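Local coordinates for phosphate-binding protein PstS 2 (Streptococcus pneumoniae, PDB 4H1X), which probably binds phosphate outside the cell membrane as the solute-binding component of the PstSACB ABC transporter, which imports phosphate, at residues Glu12-Glu17 and Leu58-Gly63; Ser20-Ala25 and Leu102-Asn107; Ala25-Thr30 and Lys40-Ala45; Met247-Asp252 and Gly256-Trp261. One frame throughout, in Å; residues are numbered along the deposited sequence.

Contact 1: residues Glu12-Glu17 and Leu58-Gly63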
loop_
_atom_site.group_PDB
_atom_site.type_symbol
_atom_site.label_atom_id
_atom_site.label_comp_id
_atom_site.label_asym_id
_atom_site.label_seq_id
_atom_site.Cartn_x
_atom_site.Cartn_y
_atom_site.Cartn_z
ATOM N N GLU A 12 -23.683 -1.834 5.399
ATOM C CA GLU A 12 -22.961 -3.048 5.783
ATOM C C GLU A 12 -21.473 -2.767 5.569
ATOM O O GLU A 12 -20.996 -2.750 4.431
ATOM C CB GLU A 12 -23.453 -4.276 4.997
ATOM C CG GLU A 12 -22.894 -5.601 5.504
ATOM C CD GLU A 12 -22.961 -6.795 4.564
ATOM O OE1 GLU A 12 -23.808 -6.797 3.640
ATOM O OE2 GLU A 12 -22.178 -7.750 4.775
ATOM N N VAL A 13 -20.760 -2.463 6.657
ATOM C CA VAL A 13 -19.340 -2.138 6.578
ATOM C C VAL A 13 -18.533 -3.438 6.430
ATOM O O VAL A 13 -18.654 -4.350 7.252
ATOM C CB VAL A 13 -18.893 -1.315 7.824
ATOM C CG1 VAL A 13 -17.397 -1.035 7.800
ATOM C CG2 VAL A 13 -19.700 0.003 7.933
ATOM N N ILE A 14 -17.733 -3.521 5.382
ATOM C CA ILE A 14 -16.844 -4.665 5.154
ATOM C C ILE A 14 -15.450 -4.246 5.582
ATOM O O ILE A 14 -14.889 -3.336 4.975
ATOM C CB ILE A 14 -16.843 -5.174 3.668
ATOM C CG1 ILE A 14 -18.272 -5.399 3.068
ATOM C CG2 ILE A 14 -15.930 -6.415 3.495
ATOM C CD1 ILE A 14 -19.202 -6.282 3.822
ATOM N N SER A 15 -14.897 -4.894 6.611
ATOM C CA SER A 15 -13.536 -4.598 7.069
ATOM C C SER A 15 -12.582 -5.707 6.632
ATOM O O SER A 15 -13.001 -6.860 6.473
ATOM C CB SER A 15 -13.512 -4.472 8.591
ATOM O OG SER A 15 -12.181 -4.448 9.081
ATOM N N ARG A 16 -11.287 -5.380 6.469
ATOM C CA ARG A 16 -10.306 -6.422 6.232
ATOM C C ARG A 16 -9.976 -7.065 7.592
ATOM O O ARG A 16 -10.346 -6.517 8.632
ATOM C CB ARG A 16 -9.059 -5.864 5.510
ATOM C CG ARG A 16 -9.268 -5.783 3.992
ATOM C CD ARG A 16 -9.383 -7.168 3.301
ATOM N NE ARG A 16 -8.217 -8.008 3.587
ATOM C CZ ARG A 16 -7.045 -7.886 2.977
ATOM N NH1 ARG A 16 -6.891 -7.018 1.983
ATOM N NH2 ARG A 16 -6.017 -8.629 3.351
ATOM N N GLU A 17 -9.356 -8.258 7.586
ATOM C CA GLU A 17 -9.025 -8.974 8.821
ATOM C C GLU A 17 -7.983 -8.223 9.649
ATOM O O GLU A 17 -7.237 -7.415 9.116
ATOM C CB GLU A 17 -8.535 -10.407 8.504
ATOM C CG GLU A 17 -7.104 -10.518 7.987
ATOM C CD GLU A 17 -6.842 -10.077 6.561
ATOM O OE1 GLU A 17 -7.784 -9.599 5.888
ATOM O OE2 GLU A 17 -5.677 -10.199 6.119
ATOM N N LEU A 58 -14.225 -7.572 -2.695
ATOM C CA LEU A 58 -14.913 -7.418 -3.998
ATOM C C LEU A 58 -16.178 -8.258 -4.069
ATOM O O LEU A 58 -17.226 -7.728 -4.431
ATOM C CB LEU A 58 -13.997 -7.768 -5.182
ATOM C CG LEU A 58 -12.900 -6.753 -5.479
ATOM C CD1 LEU A 58 -11.909 -7.304 -6.474
ATOM C CD2 LEU A 58 -13.472 -5.454 -5.977
ATOM N N SER A 59 -16.100 -9.537 -3.670
ATOM C CA SER A 59 -17.235 -10.465 -3.674
ATOM C C SER A 59 -18.351 -9.988 -2.723
ATOM O O SER A 59 -19.531 -10.048 -3.087
ATOM C CB SER A 59 -16.771 -11.865 -3.276
ATOM O OG SER A 59 -17.885 -12.730 -3.102
ATOM N N ALA A 60 -17.980 -9.589 -1.485
ATOM C CA ALA A 60 -18.937 -9.127 -0.486
ATOM C C ALA A 60 -19.645 -7.846 -0.952
ATOM O O ALA A 60 -20.855 -7.711 -0.751
ATOM C CB ALA A 60 -18.235 -8.882 0.838
ATOM N N VAL A 61 -18.893 -6.888 -1.543
ATOM C CA VAL A 61 -19.503 -5.618 -1.999
ATOM C C VAL A 61 -20.397 -5.880 -3.234
ATOM O O VAL A 61 -21.538 -5.421 -3.271
ATOM C CB VAL A 61 -18.428 -4.546 -2.276
ATOM C CG1 VAL A 61 -19.044 -3.328 -2.956
ATOM C CG2 VAL A 61 -17.711 -4.148 -0.982
ATOM N N GLN A 62 -19.901 -6.663 -4.212
ATOM C CA GLN A 62 -20.723 -7.018 -5.386
ATOM C C GLN A 62 -21.988 -7.807 -4.956
ATOM O O GLN A 62 -23.028 -7.684 -5.591
ATOM C CB GLN A 62 -19.908 -7.852 -6.396
ATOM C CG GLN A 62 -20.642 -8.039 -7.737
ATOM C CD GLN A 62 -19.945 -8.946 -8.724
ATOM O OE1 GLN A 62 -18.873 -9.507 -8.467
ATOM N NE2 GLN A 62 -20.546 -9.101 -9.898
ATOM N N GLY A 63 -21.869 -8.623 -3.906
ATOM C CA GLY A 63 -22.941 -9.494 -3.437
ATOM C C GLY A 63 -24.003 -8.888 -2.540
ATOM O O GLY A 63 -25.024 -9.532 -2.249
#

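Contact 2: residues Ser20-Ala25 and Leu102-Asn107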
loop_
_atom_site.group_PDB
_atom_site.type_symbol
_atom_site.label_atom_id
_atom_site.label_comp_id
_atom_site.label_asym_id
_atom_site.label_seq_id
_atom_site.Cartn_x
_atom_site.Cartn_y
_atom_site.Cartn_z
ATOM N N SER A 20 -4.197 -6.985 8.699
ATOM C CA SER A 20 -4.093 -6.666 7.263
ATOM C C SER A 20 -3.338 -5.344 7.074
ATOM O O SER A 20 -3.656 -4.365 7.747
ATOM C CB SER A 20 -5.481 -6.553 6.639
ATOM O OG SER A 20 -5.453 -5.776 5.444
ATOM N N GLY A 21 -2.370 -5.307 6.161
ATOM C CA GLY A 21 -1.646 -4.062 5.891
ATOM C C GLY A 21 -2.544 -2.982 5.301
ATOM O O GLY A 21 -2.416 -1.808 5.652
ATOM N N THR A 22 -3.493 -3.378 4.428
ATOM C CA THR A 22 -4.448 -2.451 3.817
ATOM C C THR A 22 -5.362 -1.870 4.895
ATOM O O THR A 22 -5.630 -0.664 4.873
ATOM C CB THR A 22 -5.226 -3.134 2.688
ATOM O OG1 THR A 22 -4.290 -3.573 1.693
ATOM C CG2 THR A 22 -6.244 -2.211 2.051
ATOM N N ARG A 23 -5.777 -2.715 5.875
ATOM C CA ARG A 23 -6.591 -2.233 7.000
ATOM C C ARG A 23 -5.796 -1.201 7.820
ATOM O O ARG A 23 -6.337 -0.163 8.180
ATOM C CB ARG A 23 -7.025 -3.392 7.895
ATOM C CG ARG A 23 -7.784 -2.900 9.142
ATOM C CD ARG A 23 -8.425 -4.065 9.861
ATOM N NE ARG A 23 -9.018 -3.662 11.143
ATOM C CZ ARG A 23 -9.846 -4.422 11.855
ATOM N NH1 ARG A 23 -10.189 -5.630 11.423
ATOM N NH2 ARG A 23 -10.341 -3.976 13.004
ATOM N N GLY A 24 -4.538 -1.510 8.094
ATOM C CA GLY A 24 -3.656 -0.631 8.860
ATOM C C GLY A 24 -3.543 0.728 8.202
ATOM O O GLY A 24 -3.696 1.753 8.860
ATOM N N ALA A 25 -3.311 0.733 6.889
ATOM C CA ALA A 25 -3.178 1.971 6.117
ATOM C C ALA A 25 -4.489 2.756 6.106
ATOM O O ALA A 25 -4.498 3.952 6.423
ATOM C CB ALA A 25 -2.760 1.647 4.703
ATOM N N LEU A 102 -6.478 8.986 -0.215
ATOM C CA LEU A 102 -6.304 7.621 0.302
ATOM C C LEU A 102 -5.215 6.925 -0.473
ATOM O O LEU A 102 -5.472 6.213 -1.453
ATOM C CB LEU A 102 -7.593 6.803 0.253
ATOM C CG LEU A 102 -8.813 7.398 0.923
ATOM C CD1 LEU A 102 -10.032 6.621 0.527
ATOM C CD2 LEU A 102 -8.662 7.411 2.432
ATOM N N GLN A 103 -3.983 7.187 -0.072
ATOM C CA GLN A 103 -2.813 6.608 -0.727
ATOM C C GLN A 103 -1.668 6.600 0.244
ATOM O O GLN A 103 -1.646 7.359 1.233
ATOM C CB GLN A 103 -2.428 7.416 -1.988
ATOM C CG GLN A 103 -2.053 8.882 -1.685
ATOM C CD GLN A 103 -1.382 9.549 -2.847
ATOM O OE1 GLN A 103 -0.203 9.298 -3.155
ATOM N NE2 GLN A 103 -2.130 10.383 -3.544
ATOM N N ARG A 104 -0.708 5.726 -0.039
ATOM C CA ARG A 104 0.486 5.625 0.771
ATOM C C ARG A 104 1.650 5.248 -0.121
ATOM O O ARG A 104 1.465 4.535 -1.123
ATOM C CB ARG A 104 0.312 4.591 1.902
ATOM C CG ARG A 104 -0.110 3.219 1.381
ATOM C CD ARG A 104 -0.040 2.145 2.423
ATOM N NE ARG A 104 -0.543 0.885 1.886
ATOM C CZ ARG A 104 -0.438 -0.283 2.501
ATOM N NH1 ARG A 104 0.158 -0.366 3.685
ATOM N NH2 ARG A 104 -0.898 -1.382 1.928
ATOM N N PRO A 105 2.865 5.669 0.258
ATOM C CA PRO A 105 4.029 5.271 -0.535
ATOM C C PRO A 105 4.533 3.896 -0.125
ATOM O O PRO A 105 4.385 3.493 1.048
ATOM C CB PRO A 105 5.061 6.345 -0.180
ATOM C CG PRO A 105 4.740 6.705 1.265
ATOM C CD PRO A 105 3.240 6.535 1.405
ATOM N N PHE A 106 5.151 3.186 -1.081
ATOM C CA PHE A 106 5.925 1.992 -0.796
ATOM C C PHE A 106 7.371 2.429 -0.914
ATOM O O PHE A 106 7.870 2.658 -2.030
ATOM C CB PHE A 106 5.610 0.824 -1.722
ATOM C CG PHE A 106 4.323 0.065 -1.489
ATOM C CD1 PHE A 106 3.428 0.460 -0.492
ATOM C CD2 PHE A 106 4.047 -1.096 -2.206
ATOM C CE1 PHE A 106 2.266 -0.285 -0.235
ATOM C CE2 PHE A 106 2.881 -1.836 -1.950
ATOM C CZ PHE A 106 1.987 -1.407 -0.986
ATOM N N ASN A 107 7.974 2.719 0.239
ATOM C CA ASN A 107 9.353 3.161 0.308
ATOM C C ASN A 107 10.306 2.007 0.542
ATOM O O ASN A 107 10.012 1.085 1.310
ATOM C CB ASN A 107 9.525 4.161 1.468
ATOM C CG ASN A 107 8.952 5.517 1.165
ATOM O OD1 ASN A 107 9.130 6.058 0.076
ATOM N ND2 ASN A 107 8.248 6.086 2.113
#

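Contact 3: residues Ala25-Thr30 and Lys40-Ala45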
loop_
_atom_site.group_PDB
_atom_site.type_symbol
_atom_site.label_atom_id
_atom_site.label_comp_id
_atom_site.label_asym_id
_atom_site.label_seq_id
_atom_site.Cartn_x
_atom_site.Cartn_y
_atom_site.Cartn_z
ATOM N N ALA A 25 -3.311 0.733 6.889
ATOM C CA ALA A 25 -3.178 1.971 6.117
ATOM C C ALA A 25 -4.489 2.756 6.106
ATOM O O ALA A 25 -4.498 3.952 6.423
ATOM C CB ALA A 25 -2.760 1.647 4.703
ATOM N N PHE A 26 -5.595 2.084 5.745
ATOM C CA PHE A 26 -6.914 2.709 5.683
ATOM C C PHE A 26 -7.287 3.370 7.008
ATOM O O PHE A 26 -7.652 4.539 7.020
ATOM C CB PHE A 26 -7.998 1.684 5.285
ATOM C CG PHE A 26 -9.371 2.313 5.204
ATOM C CD1 PHE A 26 -9.756 3.044 4.081
ATOM C CD2 PHE A 26 -10.277 2.191 6.257
ATOM C CE1 PHE A 26 -11.034 3.627 4.002
ATOM C CE2 PHE A 26 -11.544 2.793 6.189
ATOM C CZ PHE A 26 -11.906 3.523 5.070
ATOM N N THR A 27 -7.206 2.628 8.114
ATOM C CA THR A 27 -7.587 3.154 9.420
ATOM C C THR A 27 -6.644 4.287 9.867
ATOM O O THR A 27 -7.117 5.236 10.482
ATOM C CB THR A 27 -7.685 2.040 10.467
ATOM O OG1 THR A 27 -6.416 1.414 10.602
ATOM C CG2 THR A 27 -8.786 0.999 10.127
ATOM N N GLU A 28 -5.343 4.209 9.528
ATOM C CA GLU A 28 -4.404 5.297 9.863
ATOM C C GLU A 28 -4.756 6.582 9.065
ATOM O O GLU A 28 -4.904 7.656 9.653
ATOM C CB GLU A 28 -2.947 4.876 9.595
ATOM C CG GLU A 28 -1.906 5.957 9.875
ATOM C CD GLU A 28 -1.910 6.553 11.271
ATOM O OE1 GLU A 28 -1.959 5.779 12.257
ATOM O OE2 GLU A 28 -1.848 7.800 11.378
ATOM N N ILE A 29 -4.870 6.460 7.733
ATOM C CA ILE A 29 -5.144 7.600 6.848
ATOM C C ILE A 29 -6.487 8.302 7.184
ATOM O O ILE A 29 -6.534 9.537 7.205
ATOM C CB ILE A 29 -5.066 7.187 5.340
ATOM C CG1 ILE A 29 -3.641 6.687 4.973
ATOM C CG2 ILE A 29 -5.457 8.370 4.421
ATOM C CD1 ILE A 29 -3.586 5.802 3.692
ATOM N N THR A 30 -7.560 7.537 7.444
ATOM C CA THR A 30 -8.878 8.112 7.774
ATOM C C THR A 30 -8.964 8.631 9.236
ATOM O O THR A 30 -9.935 9.307 9.583
ATOM C CB THR A 30 -9.991 7.064 7.541
ATOM O OG1 THR A 30 -9.693 5.928 8.341
ATOM C CG2 THR A 30 -10.151 6.684 6.070
ATOM N N LYS A 40 -2.391 2.166 20.492
ATOM C CA LYS A 40 -3.265 2.505 19.363
ATOM C C LYS A 40 -4.628 1.809 19.481
ATOM O O LYS A 40 -4.675 0.598 19.724
ATOM C CB LYS A 40 -2.598 2.131 18.021
ATOM C CG LYS A 40 -1.396 2.999 17.639
ATOM C CD LYS A 40 -1.703 3.897 16.448
ATOM C CE LYS A 40 -0.518 4.736 16.032
ATOM N NZ LYS A 40 -0.948 6.054 15.492
ATOM N N ILE A 41 -5.726 2.579 19.313
ATOM C CA ILE A 41 -7.094 2.055 19.354
ATOM C C ILE A 41 -7.701 2.132 17.945
ATOM O O ILE A 41 -7.757 3.213 17.356
ATOM C CB ILE A 41 -8.008 2.719 20.429
ATOM C CG1 ILE A 41 -7.976 4.272 20.379
ATOM C CG2 ILE A 41 -7.675 2.187 21.827
ATOM C CD1 ILE A 41 -9.309 4.974 20.736
ATOM N N ASP A 42 -8.118 0.967 17.396
ATOM C CA ASP A 42 -8.749 0.852 16.076
ATOM C C ASP A 42 -10.247 1.029 16.285
ATOM O O ASP A 42 -10.904 0.131 16.824
ATOM C CB ASP A 42 -8.422 -0.500 15.405
ATOM C CG ASP A 42 -8.945 -0.670 13.981
ATOM O OD1 ASP A 42 -9.819 0.127 13.564
ATOM O OD2 ASP A 42 -8.498 -1.619 13.290
ATOM N N ASN A 43 -10.796 2.173 15.847
ATOM C CA ASN A 43 -12.213 2.463 16.052
ATOM C C ASN A 43 -13.129 1.909 14.933
ATOM O O ASN A 43 -14.285 2.342 14.831
ATOM C CB ASN A 43 -12.435 3.963 16.247
ATOM C CG ASN A 43 -11.841 4.463 17.535
ATOM O OD1 ASN A 43 -10.860 5.214 17.540
ATOM N ND2 ASN A 43 -12.365 3.991 18.655
ATOM N N THR A 44 -12.648 0.921 14.146
ATOM C CA THR A 44 -13.463 0.279 13.097
ATOM C C THR A 44 -14.787 -0.174 13.711
ATOM O O THR A 44 -14.777 -0.814 14.771
ATOM C CB THR A 44 -12.729 -0.919 12.459
ATOM O OG1 THR A 44 -11.572 -0.474 11.745
ATOM C CG2 THR A 44 -13.628 -1.726 11.527
ATOM N N ALA A 45 -15.912 0.163 13.060
ATOM C CA ALA A 45 -17.253 -0.202 13.527
ATOM C C ALA A 45 -17.286 -1.637 14.071
ATOM O O ALA A 45 -16.798 -2.559 13.409
ATOM C CB ALA A 45 -18.259 -0.051 12.408
HETATM O O HOH W 1 -6.195 -0.836 12.146
#

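Contact 4: residues Met247-Asp252 and Gly256-Trp261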
loop_
_atom_site.group_PDB
_atom_site.type_symbol
_atom_site.label_atom_id
_atom_site.label_comp_id
_atom_site.label_asym_id
_atom_site.label_seq_id
_atom_site.Cartn_x
_atom_site.Cartn_y
_atom_site.Cartn_z
HETATM N N MSE A 247 -14.124 13.027 3.518
HETATM C CA MSE A 247 -13.246 12.258 4.403
HETATM C C MSE A 247 -13.920 12.111 5.775
HETATM O O MSE A 247 -13.788 11.062 6.384
HETATM C CB MSE A 247 -11.848 12.885 4.531
HETATM C CG MSE A 247 -10.927 12.604 3.337
HETATM SE SE MSE A 247 -10.036 10.850 3.286
HETATM C CE MSE A 247 -8.876 11.020 4.876
ATOM N N ALA A 248 -14.697 13.132 6.233
ATOM C CA ALA A 248 -15.440 13.073 7.503
ATOM C C ALA A 248 -16.470 11.965 7.461
ATOM O O ALA A 248 -16.542 11.163 8.396
ATOM C CB ALA A 248 -16.138 14.399 7.787
ATOM N N GLU A 249 -17.267 11.918 6.369
ATOM C CA GLU A 249 -18.290 10.897 6.184
ATOM C C GLU A 249 -17.641 9.541 6.133
ATOM O O GLU A 249 -18.152 8.623 6.757
ATOM C CB GLU A 249 -19.077 11.121 4.895
ATOM C CG GLU A 249 -20.226 12.098 5.028
ATOM C CD GLU A 249 -20.947 12.404 3.730
ATOM O OE1 GLU A 249 -20.320 12.319 2.648
ATOM O OE2 GLU A 249 -22.147 12.746 3.803
ATOM N N LEU A 250 -16.500 9.426 5.408
ATOM C CA LEU A 250 -15.776 8.166 5.270
ATOM C C LEU A 250 -15.413 7.592 6.637
ATOM O O LEU A 250 -15.698 6.418 6.907
ATOM C CB LEU A 250 -14.499 8.336 4.410
ATOM C CG LEU A 250 -13.767 7.036 4.044
ATOM C CD1 LEU A 250 -14.715 6.035 3.335
ATOM C CD2 LEU A 250 -12.549 7.330 3.186
ATOM N N ALA A 251 -14.806 8.422 7.499
ATOM C CA ALA A 251 -14.427 7.981 8.838
ATOM C C ALA A 251 -15.679 7.654 9.675
ATOM O O ALA A 251 -15.685 6.638 10.372
ATOM C CB ALA A 251 -13.572 9.025 9.522
ATOM N N ASP A 252 -16.768 8.460 9.529
ATOM C CA ASP A 252 -18.050 8.232 10.208
ATOM C C ASP A 252 -18.649 6.866 9.833
ATOM O O ASP A 252 -19.136 6.144 10.707
ATOM C CB ASP A 252 -19.050 9.337 9.867
ATOM C CG ASP A 252 -18.857 10.637 10.624
ATOM O OD1 ASP A 252 -17.890 10.728 11.424
ATOM O OD2 ASP A 252 -19.673 11.574 10.411
ATOM N N GLY A 256 -18.628 3.398 12.273
ATOM C CA GLY A 256 -20.010 3.047 12.605
ATOM C C GLY A 256 -20.874 4.154 13.190
ATOM O O GLY A 256 -21.883 3.862 13.834
ATOM N N LYS A 257 -20.504 5.425 12.948
ATOM C CA LYS A 257 -21.230 6.605 13.439
ATOM C C LYS A 257 -22.383 7.006 12.514
ATOM O O LYS A 257 -23.374 7.575 12.967
ATOM C CB LYS A 257 -20.271 7.786 13.612
ATOM C CG LYS A 257 -19.309 7.639 14.780
ATOM C CD LYS A 257 -18.256 8.744 14.757
ATOM C CE LYS A 257 -17.089 8.434 15.666
ATOM N NZ LYS A 257 -16.119 9.557 15.722
ATOM N N LEU A 258 -22.217 6.759 11.219
ATOM C CA LEU A 258 -23.177 7.037 10.162
ATOM C C LEU A 258 -23.558 5.681 9.612
ATOM O O LEU A 258 -22.699 4.985 9.046
ATOM C CB LEU A 258 -22.460 7.942 9.134
ATOM C CG LEU A 258 -23.296 8.660 8.094
ATOM C CD1 LEU A 258 -22.504 9.818 7.506
ATOM C CD2 LEU A 258 -23.716 7.707 6.968
ATOM N N THR A 259 -24.815 5.254 9.837
ATOM C CA THR A 259 -25.209 3.868 9.557
ATOM C C THR A 259 -26.280 3.663 8.490
ATOM O O THR A 259 -26.667 2.513 8.257
ATOM C CB THR A 259 -25.716 3.228 10.865
ATOM O OG1 THR A 259 -26.871 3.942 11.295
ATOM C CG2 THR A 259 -24.662 3.234 11.974
ATOM N N THR A 260 -26.811 4.736 7.890
ATOM C CA THR A 260 -27.834 4.565 6.852
ATOM C C THR A 260 -27.419 5.304 5.597
ATOM O O THR A 260 -26.823 6.374 5.682
ATOM C CB THR A 260 -29.213 5.005 7.342
ATOM O OG1 THR A 260 -29.096 6.306 7.902
ATOM C CG2 THR A 260 -29.806 4.035 8.355
ATOM N N TRP A 261 -27.741 4.728 4.426
ATOM C CA TRP A 261 -27.357 5.308 3.139
ATOM C C TRP A 261 -28.034 6.638 2.822
ATOM O O TRP A 261 -27.408 7.468 2.162
ATOM C CB TRP A 261 -27.603 4.303 2.004
ATOM C CG TRP A 261 -26.508 3.284 1.943
ATOM C CD1 TRP A 261 -26.581 1.972 2.303
ATOM C CD2 TRP A 261 -25.143 3.533 1.602
ATOM N NE1 TRP A 261 -25.351 1.372 2.153
ATOM C CE2 TRP A 261 -24.449 2.308 1.728
ATOM C CE3 TRP A 261 -24.434 4.674 1.180
ATOM C CZ2 TRP A 261 -23.086 2.195 1.468
ATOM C CZ3 TRP A 261 -23.079 4.553 0.909
ATOM C CH2 TRP A 261 -22.415 3.331 1.079
#

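Contact 1: residues Glu12-Glu17 and Leu58-Gly63
I14 and A60 form the centre of a small, buried and wholly apolar contact between strand 12-16 and helix 54-63. The A60 methyl faces the strand and meets the I14 ethyl branch alongside, with CB of A60 4.1 Å from CD1 of I14 and equally far from its CG1. This branch reaches the helix because CG1 of I14 lies anti to the carbonyl carbon (chi1 -49°), while CG2 takes the position anti to the backbone N. V61 adds a looser touch, its CG2 standing 4.3 Å from CG1 of I14. No hydrogen bond crosses between the segments, which meet by apolar packing alone.

The polar bonds of segment 12-17 gather at its C-terminal end, away from the helix. S15 OG donates to R16 O over 2.8 Å, on a lone pair in the carbonyl plane. R16 grips the E17 carboxylate side-on: NE of R16 reaches OE1 of E17 at 2.8 Å and NH2 reaches OE2, each oxygen using its syn lone pair. This holds the guanidinium and carboxylate nearly coplanar, and NH2 of R16 also bonds a bound citrate.

Strand 12-16 runs between the parallel strands 49-51 and 67-72, which helix 54-63 links in a beta-alpha-beta crossover; I14 therefore packs beneath the connecting helix, beside V57, V49 and A67.

Contact 2: residues Ser20-Ala25 and Leu102-Asn107
The R104 guanidinium is sandwiched between A25 and F106. CB of A25 lies 3.3 Å above one face, offset toward the rim, and CE1 of F106 covers the opposite face, also off centre. The F106 ring in turn presents its edge, with NE of R104 in its plane. Contact continues down the arginine chain, where CD of R104 is 3.6 Å from CB of A25. The chain is extended from CG to NE, but leaves the backbone with CG between N and the carbonyl carbon (chi1 55°), which sends it toward the helix.

R104 reaches the first turn of helix 21-30, whose N-cap is S20: OG of S20 accepts from R23 N at 3.1 Å in a nearly straight capping bond. S20 OG and T22 OG1 both bond a citrate, probably from the crystallisation liquor, which is consistent with helix starts that bind anions in relatives that carry phosphate or sulfate.

G21 O approaches NH1 of R104 obliquely at 3.5 Å, and T22 OG1 stands 4.0 Å from NH2 of R104. The stronger polar partners of the guanidinium are D230, in a salt bridge to NE, and S165, whose OG bonds NH1.

Contact 3: residues Ala25-Thr30 and Lys40-Ala45
T27 meets D42 and T44 at the close-packed part of this contact, while E28 and K40 form its loose, exposed margin. The T27 methyl does the packing: CG2 lies 3.5 Å from OG1 of T44 and 3.7 Å from OD1 of D42, crossing both side chains at about a right angle. CG2 stands anti to the carbonyl carbon and OG1 sits between N and the carbonyl carbon (chi1 61°), which turns the hydroxyl back toward R23 O while the methyl faces D42 and T44. OG1 of T27 bonds R23 O and also accepts from a water at 2.7 Å; the same water donates to OD2 of D42, bridging helix and strand.

The oxygens the methyl touches are already tied to each other. D42 OD1 accepts from T44 N, completing an Asx turn, and from T44 OG1 at 2.6 Å. Both donors arrive from the same face of the carboxylate, which should restrict its rotation. OD2 of D42 is also drawn into a salt bridge with R23.

Toward solvent the hold slackens. E28, bent at chi2, brings OE1 to 3.4 Å from NZ of K40, a salt bridge whose hydrogen bond is weak, and the lysine is poorly ordered.

Strand 40-42 pairs with strand 33-35 as a two-stranded antiparallel unit that follows helix 21-30 in the chain. L33 of the partner strand touches T27, E28 and K40, while F26 turns to the other neighbours, stacking on Y70 and meeting F254 of helix 247-254 edge-to-face.

Contact 4: residues Met247-Asp252 and Gly256-Trp261
D252 O is gripped by two backbone N-H groups of the chain that folds back after helix 247-254. K257 N makes the shorter bond, 2.7 Å to D252 O, arriving in the carbonyl plane though with some bend at the hydrogen (141°). L258 N bonds D252 O at 3.2 Å in a straighter fashion, but approaches from well above the carbonyl plane, 67° out of it. The two donors thus meet one oxygen from different directions. The turn is a Schellman motif: G256 is the first residue to leave helical geometry, and its positive phi (77°) reverses the chain so that K257 N points back into the final helical turn.

Side chains pack on as the chain returns. CB of L258 lies 3.8 Å from CB of D252, and CD1 of L258 reaches CG of E249 at 4.1 Å, so the leucine covers the aliphatic parts of two acidic residues one turn apart. K257 crosses D252 at about a right angle, its CD lying 3.9 Å from OD1 of D252 while its end leads away.

The ammonium of K257 and the carboxylate of D252 remain out of contact, NZ to OD1 being 4.8 Å, so their attraction is probably only a general electrostatic one. The helix end is thus closed by two main-chain bonds to one carbonyl together with the packing of L258.

In the fold
Helix 21-30 ties three of the contacts together. Contacts 2 and 3 share A25, have centres about 11 Å apart, and also pack through L102, whose CD2 is 3.9 Å from CG2 of I29. R23 of contact 2 reaches contact 1, where NH1 of R23 lies 2.9 Å from R16 O in a probable hydrogen bond. R16 of contact 1 and S20 and T22 of contact 2 converge on the bound citrate, which may mark the anion pocket. Contact 4 lies farther out, about 13 Å from contact 3 between centres, yet touches it: T30 O is 3.6 Å from CB of A251. Contacts 1 and 4 do not touch.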